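Local coordinates for allantoin racemase (Pseudomonas fluorescens, PDB 5LG5), which catalyses the racemisation of allantoin and probably also that of other 5-monosubstituted hydantoins, at residues 20-25 against 30-35; 13-18 against 34-39; 91-96 against 203-208; 185-190 against 198-203. All blocks are in the same frame, centred on the assembly; numbering follows the deposited sequence.

Interaction 1: residues 20-25 against 30-35; sequences EQARAV and TEIVGL
I32 projects from strand 31-35 toward A22 and R23 of helix 12-25, and the contact is a worked example of how a beta-alpha-beta unit closes: the helix that leaves strand 2-7 lies back against the next parallel strand before the chain has gone far. The isoleucine does most of the touching. Its CG2 branch stands anti to the backbone N (CG1 has chi1 -62°) and abuts A22 CB at 3.8 Å, while I32 CD1 comes within 4.0 Å of the same A22 CB. On its other flank I32 meets the aliphatic base of the arginine, with R23 CG 3.6 Å from I32 CB, and the two side chains pass at a slant. R23 then bends at its third torsion (chi3 -84°), which brings the guanidinium beside the strand backbone. A22 is small enough to let the helix come close, and the CA atoms of R23 and I32 are 6.0 Å apart. Further out, V5 of the neighbouring strand 2-7 packs on I32, and V206 of helix 201-214 covers A22. E31, which points away from the helix, makes a salt bridge outside this contact, to R2 of the adjacent strand 2-7. At the exposed edge of the contact, R23 NH1 lies 3.1 Å from I32 O, near the guanidinium plane but at too poor an angle for a hydrogen bond.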
# COMPACT_ATOMS: atom_id res chain seq x y z
N GLU E 20 37.52 0.25 11.07
CA GLU E 20 38.21 -1.04 11.18
C GLU E 20 37.38 -2.12 10.52
O GLU E 20 37.89 -2.95 9.78
CB GLU E 20 38.40 -1.47 12.64
CG GLU E 20 39.37 -0.71 13.48
CD GLU E 20 39.38 -1.26 14.91
OE1 GLU E 20 38.68 -2.28 15.16
OE2 GLU E 20 40.09 -0.69 15.77
N GLN E 21 36.08 -2.11 10.81
CA GLN E 21 35.18 -3.11 10.26
C GLN E 21 35.11 -3.02 8.75
O GLN E 21 35.06 -4.05 8.06
CB GLN E 21 33.78 -2.94 10.84
CG GLN E 21 33.69 -3.39 12.28
CD GLN E 21 34.09 -4.84 12.44
OE1 GLN E 21 33.70 -5.71 11.65
NE2 GLN E 21 34.87 -5.13 13.49
N ALA E 22 35.13 -1.80 8.23
CA ALA E 22 35.08 -1.61 6.79
C ALA E 22 36.33 -2.21 6.17
O ALA E 22 36.28 -2.92 5.16
CB ALA E 22 34.96 -0.12 6.45
N ARG E 23 37.47 -1.92 6.80
CA ARG E 23 38.75 -2.44 6.34
C ARG E 23 38.84 -3.96 6.38
O ARG E 23 39.48 -4.58 5.54
CB ARG E 23 39.89 -1.83 7.14
CG ARG E 23 40.38 -0.51 6.59
CD ARG E 23 41.63 -0.06 7.29
NE ARG E 23 41.29 0.63 8.53
CZ ARG E 23 41.08 1.94 8.61
NH1 ARG E 23 41.18 2.69 7.51
NH2 ARG E 23 40.77 2.49 9.77
N ALA E 24 38.16 -4.56 7.35
CA ALA E 24 38.19 -6.01 7.51
C ALA E 24 37.60 -6.74 6.31
O ALA E 24 37.96 -7.89 6.05
CB ALA E 24 37.49 -6.43 8.80
N VAL E 25 36.67 -6.12 5.59
CA VAL E 25 36.07 -6.82 4.46
C VAL E 25 36.48 -6.23 3.13
O VAL E 25 36.20 -6.82 2.08
CB VAL E 25 34.53 -6.85 4.55
CG1 VAL E 25 34.13 -7.50 5.86
CG2 VAL E 25 33.94 -5.43 4.44
N THR E 30 41.27 -1.79 -2.27
CA THR E 30 40.30 -0.85 -1.72
C THR E 30 40.84 -0.18 -0.47
O THR E 30 41.14 -0.84 0.53
CB THR E 30 38.97 -1.53 -1.39
OG1 THR E 30 38.33 -1.96 -2.61
CG2 THR E 30 38.05 -0.57 -0.66
N GLU E 31 40.97 1.14 -0.52
CA GLU E 31 41.38 1.91 0.64
C GLU E 31 40.15 2.48 1.34
O GLU E 31 39.29 3.09 0.70
CB GLU E 31 42.33 3.04 0.23
CG GLU E 31 42.74 3.93 1.40
CD GLU E 31 43.57 5.12 0.97
OE1 GLU E 31 43.87 5.97 1.85
OE2 GLU E 31 43.93 5.22 -0.23
N ILE E 32 40.08 2.28 2.64
CA ILE E 32 39.00 2.85 3.45
C ILE E 32 39.48 4.11 4.14
O ILE E 32 40.50 4.11 4.83
CB ILE E 32 38.53 1.86 4.53
CG1 ILE E 32 37.96 0.58 3.90
CG2 ILE E 32 37.49 2.51 5.43
CD1 ILE E 32 36.76 0.82 2.98
N VAL E 33 38.75 5.20 3.97
CA VAL E 33 39.04 6.40 4.74
C VAL E 33 37.88 6.78 5.63
O VAL E 33 36.82 7.20 5.16
CB VAL E 33 39.40 7.57 3.84
CG1 VAL E 33 39.68 8.79 4.68
CG2 VAL E 33 40.60 7.20 2.97
N GLY E 34 38.07 6.64 6.93
CA GLY E 34 37.04 6.99 7.89
C GLY E 34 37.03 8.46 8.21
O GLY E 34 38.06 9.03 8.58
N LEU E 35 35.87 9.10 8.07
CA LEU E 35 35.75 10.53 8.35
C LEU E 35 34.77 10.82 9.48
O LEU E 35 33.71 10.20 9.56
CB LEU E 35 35.34 11.29 7.09
CG LEU E 35 36.27 11.18 5.89
CD1 LEU E 35 35.70 11.99 4.75
CD2 LEU E 35 37.68 11.67 6.26

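Interaction 2: residues 13-18 against 34-39; sequences SITETI and GLTPYF
T15 and G34 bring helix 12-25 and strand 31-35 to a CA separation of 6.0 Å, near the C-terminal end of the strand, where the beta-alpha-beta unit opens into the loop that follows. From the first turn of the helix T15 faces this strand end and uses both branches of its side chain. The methyl, anti to the backbone N (OG1 has chi1 -54°), rests on main chain: T15 CG2 is 3.7 Å from G34 C and 3.6 Å from L35 O. The glycine matters to this fit, since a CB on G34 would come within 3.3 Å of T15 CG2. The hydroxyl branch points on toward the loop and meets that of T36 in a short hydrogen bond. N7, at the end of strand 2-7, adds a bond from its ND2 to T15 OG1, so the helix hydroxyl is gripped by two residues and links the end of strand 2-7 to the loop that follows strand 31-35. A valine in place of T15 would keep the shape but would probably leave T36 OG1 and the N7 amide without their shared partner, and the loop after the strand less firmly tied to the helix. T15 OG1 lies 2.5 Å from T36 OG1, and either may be the donor.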
# COMPACT_ATOMS: atom_id res chain seq x y z
N SER E 13 36.02 7.83 18.11
CA SER E 13 36.26 6.43 18.45
C SER E 13 35.26 5.54 17.70
O SER E 13 35.57 4.41 17.32
CB SER E 13 36.18 6.18 19.96
OG SER E 13 34.86 6.33 20.45
N ILE E 14 34.06 6.06 17.49
CA ILE E 14 33.08 5.31 16.72
C ILE E 14 33.48 5.24 15.24
O ILE E 14 33.34 4.19 14.60
CB ILE E 14 31.66 5.87 16.96
CG1 ILE E 14 31.27 5.60 18.42
CG2 ILE E 14 30.65 5.23 15.98
CD1 ILE E 14 29.94 6.18 18.86
N THR E 15 33.99 6.35 14.70
CA THR E 15 34.52 6.38 13.34
C THR E 15 35.59 5.31 13.14
O THR E 15 35.67 4.66 12.09
CB THR E 15 35.14 7.76 13.01
OG1 THR E 15 34.19 8.81 13.27
CG2 THR E 15 35.59 7.81 11.55
N GLU E 16 36.45 5.17 14.14
CA GLU E 16 37.54 4.19 14.10
C GLU E 16 37.00 2.76 14.10
O GLU E 16 37.45 1.92 13.32
CB GLU E 16 38.48 4.42 15.28
CG GLU E 16 39.42 5.60 15.08
CD GLU E 16 40.45 5.74 16.20
OE1 GLU E 16 40.68 4.76 16.94
OE2 GLU E 16 41.00 6.86 16.36
N THR E 17 36.04 2.50 14.97
CA THR E 17 35.42 1.18 15.04
C THR E 17 34.78 0.85 13.70
O THR E 17 34.96 -0.25 13.17
CB THR E 17 34.34 1.13 16.13
OG1 THR E 17 34.93 1.44 17.40
CG2 THR E 17 33.69 -0.24 16.17
N ILE E 18 34.05 1.81 13.14
CA ILE E 18 33.37 1.62 11.86
C ILE E 18 34.41 1.38 10.78
O ILE E 18 34.26 0.48 9.94
CB ILE E 18 32.48 2.83 11.50
CG1 ILE E 18 31.29 2.91 12.45
CG2 ILE E 18 31.98 2.73 10.08
CD1 ILE E 18 30.50 4.23 12.34
N GLY E 34 38.07 6.64 6.93
CA GLY E 34 37.04 6.99 7.89
C GLY E 34 37.03 8.46 8.21
O GLY E 34 38.06 9.03 8.58
N LEU E 35 35.87 9.10 8.07
CA LEU E 35 35.75 10.53 8.35
C LEU E 35 34.77 10.82 9.48
O LEU E 35 33.71 10.20 9.56
CB LEU E 35 35.34 11.29 7.09
CG LEU E 35 36.27 11.18 5.89
CD1 LEU E 35 35.70 11.99 4.75
CD2 LEU E 35 37.68 11.67 6.26
N THR E 36 35.15 11.75 10.34
CA THR E 36 34.27 12.25 11.39
C THR E 36 33.87 13.67 11.01
O THR E 36 34.73 14.48 10.68
CB THR E 36 34.99 12.26 12.75
OG1 THR E 36 35.49 10.94 13.04
CG2 THR E 36 34.04 12.70 13.86
N PRO E 37 32.56 13.97 11.02
CA PRO E 37 32.11 15.32 10.65
C PRO E 37 32.71 16.39 11.55
O PRO E 37 33.05 16.07 12.68
CB PRO E 37 30.59 15.27 10.87
CG PRO E 37 30.24 13.81 10.75
CD PRO E 37 31.43 13.08 11.34
N TYR E 38 32.82 17.63 11.07
CA TYR E 38 33.44 18.70 11.85
C TYR E 38 32.50 19.22 12.93
O TYR E 38 32.93 19.91 13.86
CB TYR E 38 33.85 19.86 10.95
CG TYR E 38 34.93 19.55 9.96
CD1 TYR E 38 34.88 20.08 8.68
CD2 TYR E 38 36.00 18.73 10.29
CE1 TYR E 38 35.86 19.80 7.75
CE2 TYR E 38 37.00 18.44 9.36
CZ TYR E 38 36.92 18.98 8.10
OH TYR E 38 37.88 18.72 7.16
N PHE E 39 31.21 18.91 12.79
CA PHE E 39 30.23 19.28 13.81
C PHE E 39 29.09 18.28 13.89
O PHE E 39 29.05 17.30 13.13
CB PHE E 39 29.70 20.70 13.58
CG PHE E 39 28.97 20.87 12.29
CD1 PHE E 39 29.66 21.13 11.11
CD2 PHE E 39 27.58 20.78 12.25
CE1 PHE E 39 28.98 21.30 9.91
CE2 PHE E 39 26.88 20.94 11.06
CZ PHE E 39 27.59 21.20 9.89

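Interaction 3: residues 91-96 against 203-208; sequences PVVDIT and TAAVTI
V93 and I95, at the end of strand 92-94 and the start of helix 95-103, form the two walls of a shallow hollow that receives A205 of helix 201-214. This is helix-on-sheet packing in an alpha/beta fold, here joining parts of the chain over a hundred residues apart. The bump is a single methyl: A205 CB lies 3.6 Å from V93 CG2 and 3.9 Å from I95 CG2, bridging two groups that are themselves 6.1 Å apart. With so small a knob, the backbones approach to 5.4 Å between the CA atoms of I95 and A205. One turn on, I208 closes the edge more loosely, its CG2 being 4.3 Å from V93 CG1. I95 offers only its CG2 to the hollow: chi1 of 69° sets CG1 between the backbone N and carbonyl carbon, and the rest of that branch leads away from A205. I72 and A98 line the same pocket, while F105 of a second subunit packs on V93 and I208. D94 is the N-cap of the helix that begins at I95: its OD1 takes the amide of T96 on its anti lone pair, nearly straight at 161°, and D94 OD1 also accepts from T96 OG1 at 2.6 Å.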
# COMPACT_ATOMS: atom_id res chain seq x y z
N PRO E 91 29.15 6.87 -6.39
CA PRO E 91 28.09 6.21 -5.63
C PRO E 91 28.12 6.54 -4.15
O PRO E 91 29.19 6.71 -3.53
CB PRO E 91 28.33 4.70 -5.89
CG PRO E 91 29.72 4.60 -6.42
CD PRO E 91 29.98 5.91 -7.14
N VAL E 92 26.93 6.68 -3.59
CA VAL E 92 26.76 6.91 -2.17
C VAL E 92 25.91 5.76 -1.62
O VAL E 92 24.89 5.41 -2.19
CB VAL E 92 26.04 8.25 -1.92
CG1 VAL E 92 25.89 8.50 -0.41
CG2 VAL E 92 26.80 9.40 -2.60
N VAL E 93 26.36 5.12 -0.56
CA VAL E 93 25.54 4.09 0.05
C VAL E 93 25.42 4.27 1.55
O VAL E 93 26.40 4.48 2.26
CB VAL E 93 25.88 2.63 -0.43
CG1 VAL E 93 27.17 2.55 -1.22
CG2 VAL E 93 25.83 1.63 0.73
N ASP E 94 24.18 4.28 2.01
CA ASP E 94 23.92 4.42 3.42
C ASP E 94 23.83 3.03 4.01
O ASP E 94 23.22 2.14 3.41
CB ASP E 94 22.63 5.20 3.65
CG ASP E 94 22.48 5.61 5.07
OD1 ASP E 94 22.18 4.73 5.92
OD2 ASP E 94 22.74 6.80 5.35
N ILE E 95 24.41 2.85 5.19
CA ILE E 95 24.47 1.50 5.78
C ILE E 95 23.09 0.95 6.09
O ILE E 95 22.90 -0.26 6.18
CB ILE E 95 25.37 1.45 7.03
CG1 ILE E 95 24.74 2.23 8.19
CG2 ILE E 95 26.78 1.95 6.70
CD1 ILE E 95 25.54 2.11 9.52
N THR E 96 22.12 1.85 6.23
CA THR E 96 20.73 1.48 6.47
C THR E 96 20.19 0.64 5.33
O THR E 96 19.73 -0.48 5.51
CB THR E 96 19.85 2.73 6.56
OG1 THR E 96 20.40 3.65 7.52
CG2 THR E 96 18.42 2.37 6.94
N THR E 203 29.78 -3.32 6.83
CA THR E 203 30.50 -4.21 5.93
C THR E 203 29.68 -4.51 4.70
O THR E 203 30.22 -4.68 3.62
CB THR E 203 30.94 -5.50 6.62
OG1 THR E 203 29.80 -6.13 7.23
CG2 THR E 203 32.00 -5.20 7.68
N ALA E 204 28.36 -4.60 4.88
CA ALA E 204 27.48 -4.72 3.73
C ALA E 204 27.73 -3.57 2.77
O ALA E 204 27.96 -3.78 1.58
CB ALA E 204 26.02 -4.74 4.18
N ALA E 205 27.72 -2.35 3.31
CA ALA E 205 27.87 -1.15 2.49
C ALA E 205 29.18 -1.12 1.73
O ALA E 205 29.23 -0.68 0.57
CB ALA E 205 27.73 0.11 3.34
N VAL E 206 30.25 -1.58 2.39
CA VAL E 206 31.55 -1.63 1.73
C VAL E 206 31.49 -2.45 0.47
O VAL E 206 31.96 -2.01 -0.58
CB VAL E 206 32.65 -2.21 2.65
CG1 VAL E 206 33.94 -2.45 1.86
CG2 VAL E 206 32.89 -1.27 3.81
N THR E 207 30.92 -3.64 0.57
CA THR E 207 30.85 -4.53 -0.59
C THR E 207 29.97 -3.91 -1.67
O THR E 207 30.26 -4.04 -2.86
CB THR E 207 30.33 -5.94 -0.24
OG1 THR E 207 28.94 -5.87 0.10
CG2 THR E 207 31.14 -6.55 0.92
N ILE E 208 28.90 -3.25 -1.25
CA ILE E 208 28.01 -2.64 -2.22
C ILE E 208 28.73 -1.50 -2.95
O ILE E 208 28.73 -1.45 -4.19
CB ILE E 208 26.70 -2.17 -1.57
CG1 ILE E 208 25.88 -3.38 -1.12
CG2 ILE E 208 25.87 -1.33 -2.55
CD1 ILE E 208 24.66 -3.04 -0.27

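Interaction 4: residues 185-190 against 198-203; sequences GLDEQI and VVDGVT
D187, at the start of helix 187-194, sits between V198 and D200 of the chain that returns as the next strand, closing the beta-alpha-beta unit of strand 175-179, helix 187-194 and strand 198-199. Its two faces of contact differ in kind. The methylene lies over the valine, D187 CB being 3.6 Å from V198 CG1, and one turn later I190 CG2 meets the other methyl, V198 CG2, with the two side chains crossing at about a right angle. The carboxylate instead passes D200, again nearly at a right angle, with the acid planes turned 62° apart and D187 OD1 3.9 Å from D200 OD2, two acid groups close together. D200 CG runs anti to the backbone N (chi1 -177°), which places its two oxygens between two backbone amides: OD1 caps helix 201-214 through V202 N, and OD2 accepts from G185 N at 2.8 Å. The two N-H groups approach from opposite faces of the carboxylate, each more than 50° out of its plane. An alanine at D200 would probably leave the amides of G185 and V202 without these acceptors and the helix start uncapped. A water joins D187 to T203, donating to D187 OD2 at 3.1 Å and lying 2.7 Å from T203 OG1.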
# COMPACT_ATOMS: atom_id res chain seq x y z
N GLY E 185 30.48 -4.82 13.60
CA GLY E 185 31.34 -5.93 13.99
C GLY E 185 30.71 -6.88 14.98
O GLY E 185 31.28 -7.92 15.31
N LEU E 186 29.49 -6.57 15.40
CA LEU E 186 28.86 -7.27 16.50
C LEU E 186 27.99 -8.41 15.96
O LEU E 186 27.37 -9.17 16.73
CB LEU E 186 28.04 -6.29 17.34
CG LEU E 186 28.54 -5.90 18.73
CD1 LEU E 186 30.06 -5.77 18.78
CD2 LEU E 186 27.88 -4.61 19.20
N ASP E 187 27.96 -8.54 14.63
CA ASP E 187 27.02 -9.45 13.98
C ASP E 187 27.30 -10.89 14.32
O ASP E 187 26.38 -11.68 14.54
CB ASP E 187 27.06 -9.33 12.46
CG ASP E 187 28.41 -8.91 11.92
OD1 ASP E 187 29.13 -8.09 12.54
OD2 ASP E 187 28.79 -9.50 10.89
N GLU E 188 28.58 -11.23 14.34
CA GLU E 188 28.99 -12.63 14.47
C GLU E 188 28.51 -13.19 15.82
O GLU E 188 27.97 -14.29 15.88
CB GLU E 188 30.51 -12.78 14.28
CG GLU E 188 31.01 -12.60 12.82
CD GLU E 188 31.08 -11.14 12.34
OE1 GLU E 188 31.38 -10.92 11.14
OE2 GLU E 188 30.84 -10.21 13.15
N GLN E 189 28.66 -12.40 16.87
CA GLN E 189 28.24 -12.85 18.19
C GLN E 189 26.73 -13.02 18.25
O GLN E 189 26.23 -13.99 18.83
CB GLN E 189 28.72 -11.85 19.26
CG GLN E 189 30.22 -11.57 19.22
CD GLN E 189 30.55 -10.16 18.77
OE1 GLN E 189 30.30 -9.79 17.62
NE2 GLN E 189 31.12 -9.36 19.67
N ILE E 190 25.99 -12.09 17.65
CA ILE E 190 24.52 -12.16 17.59
C ILE E 190 24.06 -13.35 16.75
O ILE E 190 23.09 -14.02 17.11
CB ILE E 190 23.92 -10.84 17.05
CG1 ILE E 190 24.32 -9.68 17.96
CG2 ILE E 190 22.40 -10.93 16.95
CD1 ILE E 190 24.12 -8.34 17.33
N VAL E 198 23.15 -12.41 10.35
CA VAL E 198 23.09 -11.06 10.89
C VAL E 198 23.88 -10.17 9.96
O VAL E 198 25.02 -10.47 9.63
CB VAL E 198 23.65 -10.97 12.31
CG1 VAL E 198 23.51 -9.55 12.84
CG2 VAL E 198 22.93 -11.94 13.23
N VAL E 199 23.27 -9.08 9.52
CA VAL E 199 23.94 -8.21 8.57
C VAL E 199 24.44 -6.95 9.27
O VAL E 199 23.70 -6.30 10.00
CB VAL E 199 23.03 -7.86 7.39
CG1 VAL E 199 23.78 -7.01 6.38
CG2 VAL E 199 22.55 -9.13 6.72
N ASP E 200 25.71 -6.65 9.06
CA ASP E 200 26.33 -5.42 9.53
C ASP E 200 26.31 -4.45 8.36
O ASP E 200 27.00 -4.68 7.36
CB ASP E 200 27.78 -5.70 9.96
CG ASP E 200 28.48 -4.47 10.54
OD1 ASP E 200 27.91 -3.35 10.52
OD2 ASP E 200 29.64 -4.61 10.97
N GLY E 201 25.53 -3.39 8.49
CA GLY E 201 25.37 -2.40 7.43
C GLY E 201 26.70 -1.81 7.00
O GLY E 201 26.88 -1.45 5.84
N VAL E 202 27.63 -1.69 7.93
CA VAL E 202 28.93 -1.15 7.56
C VAL E 202 29.65 -2.03 6.53
O VAL E 202 30.09 -1.54 5.49
CB VAL E 202 29.81 -0.95 8.79
CG1 VAL E 202 31.24 -0.61 8.36
CG2 VAL E 202 29.22 0.15 9.66
N THR E 203 29.78 -3.32 6.83
CA THR E 203 30.50 -4.21 5.93
C THR E 203 29.68 -4.51 4.70
O THR E 203 30.22 -4.68 3.62
CB THR E 203 30.94 -5.50 6.62
OG1 THR E 203 29.80 -6.13 7.23
CG2 THR E 203 32.00 -5.20 7.68
O HOH W 1 30.37 -8.44 8.46

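In the fold
Interactions 1 and 2 join the same helix and strand about two turns apart, their centres 11 Å apart, whereas interaction 4 closes the corresponding unit of the second parallel sheet. Helix 201-214 runs between the two sheets: it is capped in interaction 4, then packs on the first sheet in interaction 3, whose centre is 13 Å away. On the way it touches helix 12-25, with V25 CG1 3.6 Å from T203 CG2 and I18 O 3.6 Å from V202 CG1, while I95 CB lies 3.5 Å from G201 O. Interactions 3 and 4 both touch a second subunit. In racemases of this superfamily the active site lies between two such alpha/beta domains; of the four contacts, only interaction 3 joins them, the others being internal to their units.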